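Branched-chain alpha-ketoacid decarboxylase (Lactococcus lactis, PDB 2VBF) probably decarboxylates branched-chain and aromatic alpha-keto acids to aldehydes, using thiamine diphosphate and a magnesium ion as cofactors. Local coordinates at residues A[425-430]-A[452-457]; A[448-453]-A[474-479]. All coordinates share one frame; numbering follows the deposited sequence.

In the fold
Both contacts are buried in the C-terminal thiamine diphosphate-binding domain, their centres about 9 Å apart, and they share Asp452 and Gly453 at the start of helix 452-458. Contact 2 belongs to the parallel sheet: strands 445-451 and 473-478 are joined by backbone hydrogen bonds, and the residues just past their C-terminal ends, Asp452 and Asn479, bind the magnesium. Contact 1 sits where that helix meets the loop before helix 430-440; no hydrogen bond crosses it, and apolar side chains and the cofactor fill the join. Contact 1 reaches the rings through Gly425 and Ile427 as well as the diphosphate through Gly453 and Ser454, whereas contact 2 meets the cofactor at its diphosphate. Thr430 and Leu455 of contact 1 pack against Ile450 of contact 2.

Contact 1: residues A[425-430]-A[452-457]; sequences GSIGYT and DGSLQL. With MG (magnesium ion), chain E; TPP (thiamine diphosphate), chain F.
Ile427 reaches from the 425-430 loop to Ser454 and Leu457 of the helix and to both rings of the cofactor. Ile427 CB lies 3.2 Å from Ser454 OG. At chi1 60°, Ile427 CG1 sits between the backbone N and the carbonyl carbon, which turns it to the aminopyrimidine, 3.5 Å from N3' of the cofactor. The branch Ile427 CG2 stays against Ser454 OG, at 3.5 Å, and also borders the thiazolium S1. At the tip, Ile427 CD1 touches the thiazolium methyl CM4 and presses on Leu457 CD1 at 3.5 Å, a pair tighter than usual for carbons; the two side chains cross at about a right angle. Ile427 thus occupies the angle between the two rings, the place of the bulky apolar residue that supports the bent V conformation of the cofactor in thiamine diphosphate enzymes. Gly425 O holds the 4'-amino group of the pyrimidine, accepting from N4' of the cofactor at 2.7 Å in a nearly straight bond (169°). Ile427 and Gly428 form the middle of a type II turn from Ser426 to Tyr429, which brings Gly428 CA to 3.4 Å from Ser454 O; a CB on Gly428 would strike Leu457 CB. Across from the loop, the first helical turn grips the alpha-phosphate: Gly453 N donates to O2A, while Ser454 gives both N and OG to O1A, with OG at 2.6 Å. Ala70 of the second subunit packs on Leu457.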
ATOM      1  N   GLY A 425     -12.820  -5.788   3.936  1.00 10.38           N
ATOM      2  CA  GLY A 425     -13.444  -4.571   3.415  1.00 10.30           C
ATOM      3  C   GLY A 425     -12.520  -3.448   2.988  1.00 12.20           C
ATOM      4  O   GLY A 425     -12.764  -2.285   3.307  1.00 13.11           O
ATOM      5  N   SER A 426     -11.492  -3.793   2.230  1.00 10.41           N
ATOM      6  CA  SER A 426     -10.474  -2.839   1.807  1.00 10.45           C
ATOM      7  C   SER A 426     -10.814  -2.274   0.435  1.00 10.17           C
ATOM      8  O   SER A 426     -10.662  -2.961  -0.579  1.00 11.60           O
ATOM      9  CB  SER A 426      -9.094  -3.501   1.775  1.00 10.75           C
ATOM     10  OG  SER A 426      -8.083  -2.525   1.591  1.00 10.66           O
ATOM     11  N   ILE A 427     -11.282  -1.028   0.392  1.00 10.16           N
ATOM     12  CA  ILE A 427     -11.706  -0.475  -0.886  1.00 10.40           C
ATOM     13  C   ILE A 427     -10.532  -0.392  -1.852  1.00  9.54           C
ATOM     14  O   ILE A 427      -9.410  -0.055  -1.456  1.00  9.99           O
ATOM     15  CB  ILE A 427     -12.462   0.883  -0.793  1.00 10.99           C
ATOM     16  CG1 ILE A 427     -11.629   2.004  -0.155  1.00 11.74           C
ATOM     17  CG2 ILE A 427     -13.797   0.697  -0.047  1.00 11.21           C
ATOM     18  CD1 ILE A 427     -12.145   3.420  -0.496  1.00 11.39           C
ATOM     19  N   GLY A 428     -10.823  -0.691  -3.119  1.00 11.02           N
ATOM     20  CA  GLY A 428      -9.826  -0.785  -4.168  1.00 10.05           C
ATOM     21  C   GLY A 428      -9.457  -2.220  -4.481  1.00  9.67           C
ATOM     22  O   GLY A 428      -9.035  -2.513  -5.587  1.00 11.19           O
ATOM     23  N   TYR A 429      -9.589  -3.098  -3.482  1.00 10.28           N
ATOM     24  CA  TYR A 429      -9.321  -4.524  -3.620  1.00  9.95           C
ATOM     25  C   TYR A 429      -9.881  -5.117  -4.916  1.00  8.72           C
ATOM     26  O   TYR A 429      -9.194  -5.875  -5.606  1.00 10.51           O
ATOM     27  CB  TYR A 429      -9.898  -5.295  -2.407  1.00  9.41           C
ATOM     28  CG  TYR A 429     -10.042  -6.783  -2.649  1.00 10.36           C
ATOM     29  CD1 TYR A 429      -8.949  -7.623  -2.573  1.00 10.21           C
ATOM     30  CD2 TYR A 429     -11.280  -7.335  -2.965  1.00 10.59           C
ATOM     31  CE1 TYR A 429      -9.089  -8.993  -2.804  1.00 10.50           C
ATOM     32  CE2 TYR A 429     -11.429  -8.699  -3.206  1.00 10.55           C
ATOM     33  CZ  TYR A 429     -10.315  -9.517  -3.132  1.00  9.91           C
ATOM     34  OH  TYR A 429     -10.448 -10.873  -3.380  1.00 12.32           O
ATOM     35  N   THR A 430     -11.138  -4.794  -5.219  1.00  9.15           N
ATOM     36  CA  THR A 430     -11.870  -5.527  -6.254  1.00  9.61           C
ATOM     37  C   THR A 430     -11.318  -5.405  -7.677  1.00 11.02           C
ATOM     38  O   THR A 430     -11.517  -6.314  -8.490  1.00 11.21           O
ATOM     39  CB  THR A 430     -13.376  -5.183  -6.280  1.00 10.67           C
ATOM     40  OG1 THR A 430     -13.542  -3.771  -6.420  1.00 12.44           O
ATOM     41  CG2 THR A 430     -14.062  -5.709  -5.003  1.00 10.95           C
ATOM     42  N   ASP A 452     -16.385   4.891  -7.973  1.00 11.53           N
ATOM     43  CA  ASP A 452     -15.394   5.895  -8.311  1.00 11.72           C
ATOM     44  C   ASP A 452     -14.313   6.081  -7.235  1.00 11.14           C
ATOM     45  O   ASP A 452     -13.122   6.086  -7.544  1.00 13.00           O
ATOM     46  CB  ASP A 452     -16.059   7.245  -8.659  1.00 11.48           C
ATOM     47  CG  ASP A 452     -17.081   7.744  -7.619  1.00 12.25           C
ATOM     48  OD1 ASP A 452     -17.529   7.026  -6.692  1.00 11.54           O
ATOM     49  OD2 ASP A 452     -17.474   8.915  -7.760  1.00 14.26           O
ATOM     50  N   GLY A 453     -14.727   6.173  -5.984  1.00 10.80           N
ATOM     51  CA  GLY A 453     -13.800   6.420  -4.890  1.00 11.54           C
ATOM     52  C   GLY A 453     -12.839   5.270  -4.694  1.00 10.76           C
ATOM     53  O   GLY A 453     -11.672   5.490  -4.385  1.00 13.17           O
ATOM     54  N   SER A 454     -13.344   4.045  -4.875  1.00 10.10           N
ATOM     55  CA  SER A 454     -12.547   2.823  -4.701  1.00 11.62           C
ATOM     56  C   SER A 454     -11.609   2.583  -5.865  1.00 12.31           C
ATOM     57  O   SER A 454     -10.458   2.172  -5.671  1.00 10.45           O
ATOM     58  CB  SER A 454     -13.470   1.620  -4.521  1.00 10.90           C
ATOM     59  OG  SER A 454     -14.216   1.716  -3.318  1.00 11.53           O
ATOM     60  N   LEU A 455     -12.080   2.835  -7.089  1.00 10.61           N
ATOM     61  CA  LEU A 455     -11.205   2.720  -8.275  1.00 11.58           C
ATOM     62  C   LEU A 455      -9.944   3.575  -8.143  1.00 10.47           C
ATOM     63  O   LEU A 455      -8.884   3.172  -8.570  1.00 11.76           O
ATOM     64  CB  LEU A 455     -11.946   3.103  -9.561  1.00 11.90           C
ATOM     65  CG  LEU A 455     -11.080   3.064 -10.834  1.00 12.68           C
ATOM     66  CD1 LEU A 455     -10.644   1.629 -11.193  1.00 13.27           C
ATOM     67  CD2 LEU A 455     -11.814   3.717 -12.014  1.00 14.54           C
ATOM     68  N   GLN A 456     -10.069   4.746  -7.518  1.00 10.70           N
ATOM     69  CA  GLN A 456      -8.951   5.661  -7.408  1.00 10.37           C
ATOM     70  C   GLN A 456      -7.773   5.074  -6.595  1.00 10.39           C
ATOM     71  O   GLN A 456      -6.632   5.487  -6.772  1.00 10.73           O
ATOM     72  CB  GLN A 456      -9.411   6.990  -6.820  1.00 11.45           C
ATOM     73  CG  GLN A 456     -10.370   7.767  -7.739  1.00 11.05           C
ATOM     74  CD  GLN A 456     -10.417   9.259  -7.460  1.00 12.09           C
ATOM     75  OE1 GLN A 456      -9.609   9.783  -6.703  1.00 13.12           O
ATOM     76  NE2 GLN A 456     -11.365   9.962  -8.101  1.00 11.86           N
ATOM     77  N   LEU A 457      -8.039   4.093  -5.740  1.00  8.47           N
ATOM     78  CA  LEU A 457      -6.961   3.475  -4.952  1.00 10.00           C
ATOM     79  C   LEU A 457      -6.070   2.517  -5.752  1.00  9.18           C
ATOM     80  O   LEU A 457      -4.903   2.314  -5.392  1.00 12.13           O
ATOM     81  CB  LEU A 457      -7.485   2.717  -3.734  1.00  9.72           C
ATOM     82  CG  LEU A 457      -8.028   3.569  -2.578  1.00  9.87           C
ATOM     83  CD1 LEU A 457      -9.520   3.807  -2.769  1.00 10.53           C
ATOM     84  CD2 LEU A 457      -7.751   2.936  -1.205  1.00  9.90           C
TER
HETATM   85 MG    MG E1550     -18.780   6.612  -5.225  1.00 12.87          MG
HETATM   86  N1' TPP F1551      -9.764   2.846   3.055  1.00 11.52           N
HETATM   87  C2' TPP F1551      -9.676   1.512   2.755  1.00 12.26           C
HETATM   88  CM2 TPP F1551      -8.370   0.962   2.255  1.00 11.19           C
HETATM   89  N3' TPP F1551     -10.775   0.709   2.932  1.00 11.29           N
HETATM   90  C4' TPP F1551     -11.961   1.225   3.409  1.00 11.75           C
HETATM   91  N4' TPP F1551     -12.980   0.414   3.578  1.00 10.13           N
HETATM   92  C5' TPP F1551     -12.069   2.591   3.693  1.00 12.35           C
HETATM   93  C6' TPP F1551     -10.956   3.403   3.516  1.00 12.21           C
HETATM   94  C7' TPP F1551     -13.363   3.197   4.184  1.00 13.32           C
HETATM   95  N3  TPP F1551     -14.407   3.178   3.164  1.00 13.38           N
HETATM   96  C2  TPP F1551     -15.408   2.233   3.025  1.00 16.74           C
HETATM   97  S1  TPP F1551     -16.443   2.463   1.805  1.00 15.66           S
HETATM   98  C5  TPP F1551     -15.671   3.834   1.414  1.00 14.15           C
HETATM   99  C4  TPP F1551     -14.574   4.141   2.219  1.00 14.36           C
HETATM  100  CM4 TPP F1551     -13.697   5.354   2.068  1.00 13.96           C
HETATM  101  C6  TPP F1551     -16.214   4.644   0.253  1.00 13.99           C
HETATM  102  C7  TPP F1551     -16.240   3.909  -1.079  1.00 13.21           C
HETATM  103  O7  TPP F1551     -16.743   4.827  -2.019  1.00 13.65           O
HETATM  104  PA  TPP F1551     -17.087   4.397  -3.516  1.00 12.75           P
HETATM  105  O1A TPP F1551     -16.083   3.398  -4.046  1.00 13.29           O
HETATM  106  O2A TPP F1551     -17.139   5.659  -4.356  1.00 11.02           O
HETATM  107  O3A TPP F1551     -18.496   3.622  -3.345  1.00 11.54           O
HETATM  108  PB  TPP F1551     -19.993   4.250  -3.382  1.00 13.16           P
HETATM  109  O1B TPP F1551     -20.607   3.931  -2.048  1.00 13.07           O
HETATM  110  O2B TPP F1551     -20.710   3.500  -4.469  1.00 12.24           O
HETATM  111  O3B TPP F1551     -19.943   5.725  -3.667  1.00 12.75           O
HETATM  112  O   HOH W   1     -19.306   4.910  -6.371  1.00  9.21           O

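Contact 2: residues A[448-453]-A[474-479]; sequences LFIGDG and CFIINN. With MG (magnesium ion), chain E; TPP (thiamine diphosphate), chain F.
Leu448 O accepts from Phe475 N at 2.7 Å, the first of four backbone bonds that zip the two segments together. Ile450 follows, donating to Phe475 O and accepting from Ile477 N. The last bond, Asp452 N to Ile477 O at 3.0 Å, is the most bent away from its carbonyl, the donor standing 47° out of the plane where the strand gives way to the helix. Among side chains, Phe449 and Phe475 extend alongside each other because both have CG beside the backbone N and anti to the carbonyl carbon (chi1 -61° for Phe449); their planes are within 4° of parallel but offset, with little overlap, the centroids 4.8 Å apart. Their nearest atoms are Phe449 CE1 and Phe475 CD2, at 3.2 Å. Trp383 meets Phe449 edge-to-face, and an alanine in place of Phe449 would probably open a gap there and leave both Trp383 and Phe475 without this aromatic neighbour. These adjacent strands of the parallel sheet, linked by a beta-alpha-beta crossover, carry the two ends of the family's thiamine diphosphate motif, GDG at Gly451 to Gly453 and NN at Asn478 and Asn479. The metal bonds come from both ends: Asp452 OD1 binds magnesium at 2.0 Å and Asn479 OD1 at 2.1 Å, with Gly481 O, two diphosphate oxygens and a water completing six ligands. Asn479 ND2 donates to the cofactor's O3B at 3.1 Å.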
ATOM      1  N   LEU A 448     -17.227  -6.661 -13.116  1.00 12.22           N
ATOM      2  CA  LEU A 448     -16.800  -5.858 -11.961  1.00 12.40           C
ATOM      3  C   LEU A 448     -17.686  -4.642 -11.752  1.00 12.08           C
ATOM      4  O   LEU A 448     -17.919  -3.881 -12.683  1.00 13.51           O
ATOM      5  CB  LEU A 448     -15.365  -5.370 -12.159  1.00 12.17           C
ATOM      6  CG  LEU A 448     -14.798  -4.404 -11.111  1.00 10.84           C
ATOM      7  CD1 LEU A 448     -14.728  -5.089  -9.734  1.00 12.19           C
ATOM      8  CD2 LEU A 448     -13.446  -3.875 -11.534  1.00 12.99           C
ATOM      9  N   PHE A 449     -18.127  -4.462 -10.513  1.00 11.82           N
ATOM     10  CA  PHE A 449     -18.812  -3.265 -10.087  1.00 12.36           C
ATOM     11  C   PHE A 449     -17.974  -2.620  -8.996  1.00 12.82           C
ATOM     12  O   PHE A 449     -17.845  -3.167  -7.894  1.00 12.60           O
ATOM     13  CB  PHE A 449     -20.205  -3.605  -9.579  1.00 12.73           C
ATOM     14  CG  PHE A 449     -21.073  -4.245 -10.637  1.00 12.07           C
ATOM     15  CD1 PHE A 449     -21.820  -3.460 -11.503  1.00 14.49           C
ATOM     16  CD2 PHE A 449     -21.089  -5.616 -10.800  1.00 13.84           C
ATOM     17  CE1 PHE A 449     -22.593  -4.040 -12.496  1.00 13.68           C
ATOM     18  CE2 PHE A 449     -21.865  -6.200 -11.792  1.00 13.54           C
ATOM     19  CZ  PHE A 449     -22.614  -5.407 -12.639  1.00 13.67           C
ATOM     20  N   ILE A 450     -17.398  -1.471  -9.331  1.00 13.41           N
ATOM     21  CA  ILE A 450     -16.521  -0.731  -8.430  1.00 12.07           C
ATOM     22  C   ILE A 450     -16.900   0.753  -8.425  1.00 12.30           C
ATOM     23  O   ILE A 450     -17.240   1.321  -9.465  1.00 11.56           O
ATOM     24  CB  ILE A 450     -15.032  -0.948  -8.801  1.00 12.20           C
ATOM     25  CG1 ILE A 450     -14.114  -0.306  -7.750  1.00 12.51           C
ATOM     26  CG2 ILE A 450     -14.703  -0.420 -10.211  1.00 10.78           C
ATOM     27  CD1 ILE A 450     -12.650  -0.739  -7.889  1.00 10.72           C
ATOM     28  N   GLY A 451     -16.868   1.370  -7.247  1.00 12.07           N
ATOM     29  CA  GLY A 451     -17.176   2.774  -7.112  1.00 11.59           C
ATOM     30  C   GLY A 451     -16.042   3.659  -7.614  1.00 11.00           C
ATOM     31  O   GLY A 451     -14.882   3.244  -7.684  1.00 11.41           O
ATOM     32  N   ASP A 452     -16.385   4.891  -7.973  1.00 11.53           N
ATOM     33  CA  ASP A 452     -15.394   5.895  -8.311  1.00 11.72           C
ATOM     34  C   ASP A 452     -14.313   6.081  -7.235  1.00 11.14           C
ATOM     35  O   ASP A 452     -13.122   6.086  -7.544  1.00 13.00           O
ATOM     36  CB  ASP A 452     -16.059   7.245  -8.659  1.00 11.48           C
ATOM     37  CG  ASP A 452     -17.081   7.744  -7.619  1.00 12.25           C
ATOM     38  OD1 ASP A 452     -17.529   7.026  -6.692  1.00 11.54           O
ATOM     39  OD2 ASP A 452     -17.474   8.915  -7.760  1.00 14.26           O
ATOM     40  N   GLY A 453     -14.727   6.173  -5.984  1.00 10.80           N
ATOM     41  CA  GLY A 453     -13.800   6.420  -4.890  1.00 11.54           C
ATOM     42  C   GLY A 453     -12.839   5.270  -4.694  1.00 10.76           C
ATOM     43  O   GLY A 453     -11.672   5.490  -4.385  1.00 13.17           O
ATOM     44  N   CYS A 474     -16.271  -4.146 -16.974  1.00 12.87           N
ATOM     45  CA  CYS A 474     -16.039  -3.326 -15.796  1.00 14.08           C
ATOM     46  C   CYS A 474     -17.016  -2.172 -15.774  1.00 13.95           C
ATOM     47  O   CYS A 474     -17.101  -1.419 -16.750  1.00 15.80           O
ATOM     48  CB  CYS A 474     -14.618  -2.787 -15.811  1.00 13.02           C
ATOM     49  SG  CYS A 474     -13.372  -4.070 -15.830  1.00 16.27           S
ATOM     50  N   PHE A 475     -17.748  -2.054 -14.673  1.00 14.57           N
ATOM     51  CA  PHE A 475     -18.702  -0.968 -14.430  1.00 14.53           C
ATOM     52  C   PHE A 475     -18.167  -0.075 -13.320  1.00 14.83           C
ATOM     53  O   PHE A 475     -17.974  -0.541 -12.196  1.00 14.81           O
ATOM     54  CB  PHE A 475     -20.067  -1.501 -14.011  1.00 16.23           C
ATOM     55  CG  PHE A 475     -20.757  -2.305 -15.065  1.00 14.95           C
ATOM     56  CD1 PHE A 475     -21.506  -1.675 -16.055  1.00 16.21           C
ATOM     57  CD2 PHE A 475     -20.667  -3.683 -15.065  1.00 16.12           C
ATOM     58  CE1 PHE A 475     -22.154  -2.418 -17.025  1.00 17.76           C
ATOM     59  CE2 PHE A 475     -21.303  -4.439 -16.040  1.00 16.05           C
ATOM     60  CZ  PHE A 475     -22.052  -3.809 -17.018  1.00 17.32           C
ATOM     61  N   ILE A 476     -17.940   1.196 -13.636  1.00 12.74           N
ATOM     62  CA  ILE A 476     -17.446   2.184 -12.660  1.00 14.40           C
ATOM     63  C   ILE A 476     -18.634   3.052 -12.244  1.00 14.54           C
ATOM     64  O   ILE A 476     -19.228   3.743 -13.086  1.00 15.20           O
ATOM     65  CB  ILE A 476     -16.312   3.078 -13.235  1.00 14.54           C
ATOM     66  CG1 ILE A 476     -15.129   2.237 -13.741  1.00 17.03           C
ATOM     67  CG2 ILE A 476     -15.839   4.090 -12.178  1.00 13.88           C
ATOM     68  CD1 ILE A 476     -15.308   1.622 -15.105  1.00 20.90           C
ATOM     69  N   ILE A 477     -18.988   3.018 -10.957  1.00 14.25           N
ATOM     70  CA  ILE A 477     -20.120   3.800 -10.470  1.00 14.30           C
ATOM     71  C   ILE A 477     -19.669   5.211 -10.093  1.00 14.65           C
ATOM     72  O   ILE A 477     -19.154   5.452  -9.020  1.00 15.88           O
ATOM     73  CB  ILE A 477     -20.860   3.129  -9.311  1.00 14.36           C
ATOM     74  CG1 ILE A 477     -21.339   1.734  -9.740  1.00 15.14           C
ATOM     75  CG2 ILE A 477     -22.018   3.995  -8.862  1.00 15.54           C
ATOM     76  CD1 ILE A 477     -22.145   0.998  -8.704  1.00 17.55           C
ATOM     77  N   ASN A 478     -19.876   6.143 -11.018  1.00 13.89           N
ATOM     78  CA  ASN A 478     -19.547   7.525 -10.764  1.00 12.98           C
ATOM     79  C   ASN A 478     -20.751   8.191 -10.105  1.00 14.16           C
ATOM     80  O   ASN A 478     -21.708   8.581 -10.790  1.00 15.55           O
ATOM     81  CB  ASN A 478     -19.157   8.228 -12.063  1.00 14.48           C
ATOM     82  CG  ASN A 478     -18.909   9.710 -11.865  1.00 12.85           C
ATOM     83  OD1 ASN A 478     -19.130  10.251 -10.776  1.00 15.29           O
ATOM     84  ND2 ASN A 478     -18.463  10.377 -12.915  1.00 14.93           N
ATOM     85  N   ASN A 479     -20.704   8.308  -8.780  1.00 13.18           N
ATOM     86  CA  ASN A 479     -21.713   9.046  -8.016  1.00 12.22           C
ATOM     87  C   ASN A 479     -21.089  10.231  -7.260  1.00 10.80           C
ATOM     88  O   ASN A 479     -21.592  10.649  -6.216  1.00 12.17           O
ATOM     89  CB  ASN A 479     -22.527   8.137  -7.095  1.00 11.83           C
ATOM     90  CG  ASN A 479     -21.658   7.301  -6.212  1.00 12.52           C
ATOM     91  OD1 ASN A 479     -20.482   7.604  -6.059  1.00 11.28           O
ATOM     92  ND2 ASN A 479     -22.203   6.236  -5.662  1.00 12.45           N
TER
HETATM   93 MG    MG E1550     -18.780   6.612  -5.225  1.00 12.87          MG
HETATM   94  N1' TPP F1551      -9.764   2.846   3.055  1.00 11.52           N
HETATM   95  C2' TPP F1551      -9.676   1.512   2.755  1.00 12.26           C
HETATM   96  CM2 TPP F1551      -8.370   0.962   2.255  1.00 11.19           C
HETATM   97  N3' TPP F1551     -10.775   0.709   2.932  1.00 11.29           N
HETATM   98  C4' TPP F1551     -11.961   1.225   3.409  1.00 11.75           C
HETATM   99  N4' TPP F1551     -12.980   0.414   3.578  1.00 10.13           N
HETATM  100  C5' TPP F1551     -12.069   2.591   3.693  1.00 12.35           C
HETATM  101  C6' TPP F1551     -10.956   3.403   3.516  1.00 12.21           C
HETATM  102  C7' TPP F1551     -13.363   3.197   4.184  1.00 13.32           C
HETATM  103  N3  TPP F1551     -14.407   3.178   3.164  1.00 13.38           N
HETATM  104  C2  TPP F1551     -15.408   2.233   3.025  1.00 16.74           C
HETATM  105  S1  TPP F1551     -16.443   2.463   1.805  1.00 15.66           S
HETATM  106  C5  TPP F1551     -15.671   3.834   1.414  1.00 14.15           C
HETATM  107  C4  TPP F1551     -14.574   4.141   2.219  1.00 14.36           C
HETATM  108  CM4 TPP F1551     -13.697   5.354   2.068  1.00 13.96           C
HETATM  109  C6  TPP F1551     -16.214   4.644   0.253  1.00 13.99           C
HETATM  110  C7  TPP F1551     -16.240   3.909  -1.079  1.00 13.21           C
HETATM  111  O7  TPP F1551     -16.743   4.827  -2.019  1.00 13.65           O
HETATM  112  PA  TPP F1551     -17.087   4.397  -3.516  1.00 12.75           P
HETATM  113  O1A TPP F1551     -16.083   3.398  -4.046  1.00 13.29           O
HETATM  114  O2A TPP F1551     -17.139   5.659  -4.356  1.00 11.02           O
HETATM  115  O3A TPP F1551     -18.496   3.622  -3.345  1.00 11.54           O
HETATM  116  PB  TPP F1551     -19.993   4.250  -3.382  1.00 13.16           P
HETATM  117  O1B TPP F1551     -20.607   3.931  -2.048  1.00 13.07           O
HETATM  118  O2B TPP F1551     -20.710   3.500  -4.469  1.00 12.24           O
HETATM  119  O3B TPP F1551     -19.943   5.725  -3.667  1.00 12.75           O
HETATM  120  O   HOH W   1     -19.306   4.910  -6.371  1.00  9.21           O